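Side-chain contacts in uncharacterized protein (Legionella longbeachae NSW150, PDB 4JZA), which probably removes the 3-phosphate from phosphatidylinositol 3-phosphate, a phosphoinositide phosphatase activity that may serve the pathogen in its dealings with host lipid metabolism: residues A[349-354]-A[400-405]; A[740-745]-A[750-755]. All blocks are in the same frame, centred on the assembly; numbering follows the deposited sequence.

Contact 1: A[349-354]-A[400-405]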
loop_
_atom_site.group_PDB
_atom_site.type_symbol
_atom_site.label_atom_id
_atom_site.label_comp_id
_atom_site.label_asym_id
_atom_site.label_seq_id
_atom_site.Cartn_x
_atom_site.Cartn_y
_atom_site.Cartn_z
ATOM N N ALA A 349 -8.232 8.653 -2.384
ATOM C CA ALA A 349 -7.304 7.877 -3.160
ATOM C C ALA A 349 -7.979 7.447 -4.386
ATOM O O ALA A 349 -9.204 7.278 -4.405
ATOM C CB ALA A 349 -6.830 6.662 -2.396
ATOM N N ASN A 350 -7.163 7.255 -5.417
ATOM C CA ASN A 350 -7.624 6.761 -6.692
ATOM C C ASN A 350 -8.805 7.575 -7.163
ATOM O O ASN A 350 -9.771 7.009 -7.672
ATOM C CB ASN A 350 -7.974 5.265 -6.582
ATOM C CG ASN A 350 -8.079 4.573 -7.937
ATOM O OD1 ASN A 350 -7.638 5.082 -8.995
ATOM N ND2 ASN A 350 -8.663 3.395 -7.920
ATOM N N TYR A 351 -8.709 8.904 -7.007
ATOM C CA TYR A 351 -9.809 9.816 -7.253
ATOM C C TYR A 351 -9.798 10.289 -8.687
ATOM O O TYR A 351 -8.807 10.814 -9.158
ATOM C CB TYR A 351 -9.713 10.997 -6.311
ATOM C CG TYR A 351 -10.810 12.072 -6.432
ATOM C CD1 TYR A 351 -12.178 11.734 -6.435
ATOM C CD2 TYR A 351 -10.477 13.434 -6.471
ATOM C CE1 TYR A 351 -13.169 12.705 -6.481
ATOM C CE2 TYR A 351 -11.464 14.411 -6.515
ATOM C CZ TYR A 351 -12.810 14.055 -6.525
ATOM O OH TYR A 351 -13.782 15.059 -6.618
ATOM N N ALA A 352 -10.916 10.121 -9.379
ATOM C CA ALA A 352 -10.930 10.371 -10.820
ATOM C C ALA A 352 -12.332 10.558 -11.262
ATOM O O ALA A 352 -13.276 10.199 -10.517
ATOM C CB ALA A 352 -10.309 9.216 -11.577
ATOM N N ALA A 353 -12.469 11.096 -12.478
ATOM C CA ALA A 353 -13.764 11.208 -13.101
ATOM C C ALA A 353 -13.794 10.410 -14.379
ATOM O O ALA A 353 -12.966 10.630 -15.257
ATOM C CB ALA A 353 -14.077 12.654 -13.397
ATOM N N HIS A 354 -14.788 9.524 -14.481
ATOM C CA HIS A 354 -14.943 8.602 -15.600
ATOM C C HIS A 354 -16.028 9.130 -16.479
ATOM O O HIS A 354 -17.105 9.471 -15.983
ATOM C CB HIS A 354 -15.326 7.154 -15.148
ATOM C CG HIS A 354 -15.421 6.196 -16.291
ATOM N ND1 HIS A 354 -16.626 5.822 -16.840
ATOM C CD2 HIS A 354 -14.463 5.613 -17.050
ATOM C CE1 HIS A 354 -16.408 5.044 -17.885
ATOM N NE2 HIS A 354 -15.102 4.889 -18.029
ATOM N N ALA A 400 -16.374 15.277 1.780
ATOM C CA ALA A 400 -16.436 16.644 1.233
ATOM C C ALA A 400 -15.713 16.731 -0.091
ATOM O O ALA A 400 -16.155 17.417 -0.994
ATOM C CB ALA A 400 -15.842 17.665 2.205
ATOM N N LYS A 401 -14.584 16.055 -0.233
ATOM C CA LYS A 401 -13.808 16.282 -1.432
ATOM C C LYS A 401 -14.502 15.618 -2.635
ATOM O O LYS A 401 -14.474 16.093 -3.765
ATOM C CB LYS A 401 -12.436 15.736 -1.225
ATOM C CG LYS A 401 -11.546 16.008 -2.389
ATOM C CD LYS A 401 -11.457 17.480 -2.697
ATOM C CE LYS A 401 -10.336 17.690 -3.693
ATOM N NZ LYS A 401 -10.192 19.132 -4.077
ATOM N N VAL A 402 -15.180 14.542 -2.330
ATOM C CA VAL A 402 -15.771 13.657 -3.311
ATOM C C VAL A 402 -17.157 14.215 -3.771
ATOM O O VAL A 402 -17.677 13.901 -4.864
ATOM C CB VAL A 402 -15.722 12.204 -2.683
ATOM C CG1 VAL A 402 -17.019 11.450 -2.722
ATOM C CG2 VAL A 402 -14.552 11.407 -3.247
HETATM N N MSE A 403 -17.725 15.092 -2.953
HETATM C CA MSE A 403 -18.929 15.816 -3.316
HETATM C C MSE A 403 -18.595 17.156 -3.937
HETATM O O MSE A 403 -19.498 17.934 -4.262
HETATM C CB MSE A 403 -19.746 16.008 -2.053
HETATM C CG MSE A 403 -20.179 14.676 -1.464
HETATM SE SE MSE A 403 -21.578 13.884 -2.594
HETATM C CE MSE A 403 -21.041 12.007 -2.636
ATOM N N GLU A 404 -17.321 17.452 -4.164
ATOM C CA GLU A 404 -16.973 18.806 -4.579
ATOM C C GLU A 404 -17.693 19.233 -5.871
ATOM O O GLU A 404 -17.978 20.380 -6.003
ATOM C CB GLU A 404 -15.441 19.044 -4.649
ATOM C CG GLU A 404 -14.711 18.462 -5.873
ATOM C CD GLU A 404 -13.173 18.516 -5.775
ATOM O OE1 GLU A 404 -12.646 19.524 -5.247
ATOM O OE2 GLU A 404 -12.472 17.576 -6.251
ATOM N N TYR A 405 -18.005 18.328 -6.808
ATOM C CA TYR A 405 -18.590 18.733 -8.110
ATOM C C TYR A 405 -20.088 18.602 -8.139
ATOM O O TYR A 405 -20.746 18.945 -9.128
ATOM C CB TYR A 405 -17.976 17.985 -9.265
ATOM C CG TYR A 405 -16.620 18.495 -9.622
ATOM C CD1 TYR A 405 -16.459 19.657 -10.378
ATOM C CD2 TYR A 405 -15.458 17.811 -9.204
ATOM C CE1 TYR A 405 -15.184 20.138 -10.717
ATOM C CE2 TYR A 405 -14.175 18.277 -9.539
ATOM C CZ TYR A 405 -14.052 19.442 -10.299
ATOM O OH TYR A 405 -12.814 19.899 -10.614
HETATM O O HOH W 1 -16.852 15.546 -6.934
#

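Contact 2: A[740-745]-A[750-755]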
loop_
_atom_site.group_PDB
_atom_site.type_symbol
_atom_site.label_atom_id
_atom_site.label_comp_id
_atom_site.label_asym_id
_atom_site.label_seq_id
_atom_site.Cartn_x
_atom_site.Cartn_y
_atom_site.Cartn_z
HETATM N N MSE A 740 40.157 -23.491 -0.729
HETATM C CA MSE A 740 41.318 -22.987 -1.444
HETATM C C MSE A 740 42.011 -24.060 -2.214
HETATM O O MSE A 740 43.029 -23.780 -2.823
HETATM C CB MSE A 740 42.314 -22.344 -0.457
HETATM C CG MSE A 740 41.746 -20.973 -0.170
HETATM SE SE MSE A 740 42.541 -19.989 1.322
HETATM C CE MSE A 740 43.320 -18.654 0.129
ATOM N N LEU A 741 41.492 -25.288 -2.226
ATOM C CA LEU A 741 42.233 -26.388 -2.853
ATOM C C LEU A 741 42.223 -26.274 -4.394
ATOM O O LEU A 741 43.261 -26.474 -4.998
ATOM C CB LEU A 741 41.758 -27.763 -2.345
ATOM C CG LEU A 741 42.887 -28.680 -1.813
ATOM C CD1 LEU A 741 42.469 -29.373 -0.519
ATOM C CD2 LEU A 741 43.341 -29.719 -2.842
ATOM N N SER A 742 41.081 -25.949 -5.021
ATOM C CA SER A 742 41.053 -25.554 -6.456
ATOM C C SER A 742 41.864 -24.272 -6.643
ATOM O O SER A 742 41.903 -23.454 -5.739
ATOM C CB SER A 742 39.623 -25.281 -6.942
ATOM O OG SER A 742 38.947 -26.467 -7.286
ATOM N N PRO A 743 42.519 -24.081 -7.806
ATOM C CA PRO A 743 43.117 -22.743 -8.023
ATOM C C PRO A 743 42.057 -21.761 -8.558
ATOM O O PRO A 743 41.101 -22.186 -9.223
ATOM C CB PRO A 743 44.253 -23.002 -9.040
ATOM C CG PRO A 743 44.167 -24.463 -9.411
ATOM C CD PRO A 743 42.853 -25.008 -8.903
ATOM N N SER A 744 42.209 -20.474 -8.239
ATOM C CA SER A 744 41.214 -19.433 -8.595
ATOM C C SER A 744 41.882 -18.082 -8.832
ATOM O O SER A 744 42.839 -17.733 -8.139
ATOM C CB SER A 744 40.117 -19.288 -7.505
ATOM O OG SER A 744 40.402 -18.332 -6.478
ATOM N N SER A 745 41.362 -17.323 -9.796
ATOM C CA SER A 745 41.913 -16.010 -10.096
ATOM C C SER A 745 40.829 -14.980 -10.391
ATOM O O SER A 745 39.772 -15.311 -10.940
ATOM C CB SER A 745 42.916 -16.101 -11.257
ATOM O OG SER A 745 42.663 -17.251 -12.046
ATOM N N ILE A 750 36.383 -13.227 -5.512
ATOM C CA ILE A 750 35.271 -12.600 -4.802
ATOM C C ILE A 750 34.347 -13.680 -4.224
ATOM O O ILE A 750 33.921 -13.554 -3.092
ATOM C CB ILE A 750 34.474 -11.642 -5.701
ATOM C CG1 ILE A 750 35.372 -10.505 -6.196
ATOM C CG2 ILE A 750 33.300 -11.025 -4.971
ATOM C CD1 ILE A 750 34.634 -9.419 -7.000
ATOM N N ILE A 751 34.056 -14.733 -4.994
ATOM C CA ILE A 751 33.187 -15.817 -4.518
ATOM C C ILE A 751 33.907 -16.600 -3.418
ATOM O O ILE A 751 33.323 -16.986 -2.413
ATOM C CB ILE A 751 32.703 -16.852 -5.612
ATOM C CG1 ILE A 751 32.966 -16.432 -7.078
ATOM C CG2 ILE A 751 31.218 -17.170 -5.424
ATOM C CD1 ILE A 751 31.772 -15.909 -7.863
ATOM N N ARG A 752 35.186 -16.856 -3.615
ATOM C CA ARG A 752 35.989 -17.543 -2.591
ATOM C C ARG A 752 35.921 -16.771 -1.257
ATOM O O ARG A 752 35.714 -17.386 -0.212
ATOM C CB ARG A 752 37.438 -17.707 -3.036
ATOM C CG ARG A 752 37.670 -18.555 -4.284
ATOM C CD ARG A 752 37.366 -20.016 -4.018
ATOM N NE ARG A 752 37.459 -20.855 -5.222
ATOM C CZ ARG A 752 38.534 -21.548 -5.597
ATOM N NH1 ARG A 752 39.656 -21.510 -4.876
ATOM N NH2 ARG A 752 38.500 -22.274 -6.716
ATOM N N ILE A 753 36.039 -15.433 -1.306
ATOM C CA ILE A 753 36.008 -14.633 -0.092
ATOM C C ILE A 753 34.592 -14.655 0.491
ATOM O O ILE A 753 34.442 -14.719 1.688
ATOM C CB ILE A 753 36.622 -13.199 -0.273
ATOM C CG1 ILE A 753 38.029 -13.093 0.273
ATOM C CG2 ILE A 753 35.961 -12.161 0.607
ATOM C CD1 ILE A 753 39.029 -14.026 -0.339
ATOM N N GLU A 754 33.567 -14.609 -0.360
ATOM C CA GLU A 754 32.163 -14.760 0.076
ATOM C C GLU A 754 32.060 -16.032 0.916
ATOM O O GLU A 754 31.544 -16.034 2.044
ATOM C CB GLU A 754 31.186 -14.833 -1.136
ATOM C CG GLU A 754 29.724 -15.123 -0.781
ATOM C CD GLU A 754 28.772 -15.235 -1.982
ATOM O OE1 GLU A 754 27.764 -15.982 -1.890
ATOM O OE2 GLU A 754 28.992 -14.573 -3.013
ATOM N N LYS A 755 32.565 -17.109 0.338
ATOM C CA LYS A 755 32.406 -18.409 0.938
ATOM C C LYS A 755 33.228 -18.557 2.195
ATOM O O LYS A 755 32.769 -19.128 3.152
ATOM C CB LYS A 755 32.750 -19.507 -0.070
ATOM C CG LYS A 755 31.653 -19.736 -1.107
ATOM C CD LYS A 755 32.199 -20.609 -2.214
ATOM C CE LYS A 755 31.122 -21.039 -3.182
ATOM N NZ LYS A 755 31.479 -22.385 -3.719
#

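Contact 1: A[349-354]-A[400-405]
Tyr351 reaches across to Glu404, and its phenol oxygen carries most of the polar chemistry between the segments. The hydroxyl donates a hydrogen bond to the carboxylate, Tyr351 OH to Glu404 OE2 at 2.9 Å, and meets that oxygen on its anti side. With the ring and carboxylate planes only 29° apart, OE2 lies at the ring edge. The syn side of the other carboxylate oxygen goes to an ion pair, Lys401 NZ to Glu404 OE1 at 2.7 Å, so the carboxylate is held from two directions and its rotation is restricted. Lys401 NZ also bonds to Tyr170 O.

Water adds a second polar route. One molecule donates to Tyr351 OH at 3.1 Å and to Val402 O at 2.8 Å, and accepts from Tyr405 N at 3.0 Å, tying the phenol to backbone atoms of 400-405. Val402 O has His545 NE2 as a further partner.

The apolar part is a single close approach: Val402 CG2 lies 3.7 Å from Tyr351 CE1, obliquely to the ring. The tyrosine can span the gap because its CG stands anti to the backbone N (chi1 -180°), sending the ring outward from its loop.

The contact thus joins the chain just ahead of strand 352-359, in the mixed sheet, to helix 388-402 and the residues following it, while Val402 and Tyr405 also touch strand 545-549.

Contact 2: A[740-745]-A[750-755]
Ser744 lies over one face of the Arg752 guanidinium within a helix-loop-helix unit, in which the loop after helix 731-740 turns back beside helix 748-761. The arginine reaches out from the helix into this connection, in the family's C-terminal domain. Ser744 CB sits over the centre of the group, 3.4 Å from Arg752 CZ. This is van der Waals contact of an aliphatic carbon with the face of a flat cation, without a hydrogen bond between the two side chains: Ser744 OG is instead bonded to Asn749 OD1, which fixes the serine's hydroxyl near the start of the helix.

Around the guanidinium the loop continues. The carbonyl of Ser742 lies at its edge, by NH1, while Ser742 CB comes near NH2 from out of the plane, on the side away from Ser744, and Met740 CA comes within 4.1 Å of Arg752 NH1. The arginine bends at chi2 (-69°) before its outer part extends, which carries the flat group into the turn of the loop. Asp748 offers NE a long, weak ion pair, and Tyr695 of helix 676-702 touches the arginine as well.

A single backbone acceptor completes the arrangement: Arg752 NH1 donates to Ser742 O at 3.1 Å along a nearly straight path (169°), with the oxygen close to the guanidinium plane but the nitrogen standing 50° above the plane of the carbonyl.

Contact 1 and contact 2 stand on opposite sides of the chain's centre, their centres about 61 Å apart, and share no helix or strand. Contact 1 is partly buried and bridges parts distant in sequence, the loop leading into an interior strand of the mixed sheet and the end region of a helix. Contact 2 is a surface feature linking a loop to the helix that directly follows it. The chemistry follows the setting. In 349-354 with 400-405, a neutral phenol meets an ion-paired carboxylate and a bridging water, a network of shared partners. In 740-745 with 750-755, one cation gives a single hydrogen bond across the contact, to a backbone carbonyl, and has an aliphatic carbon over one face.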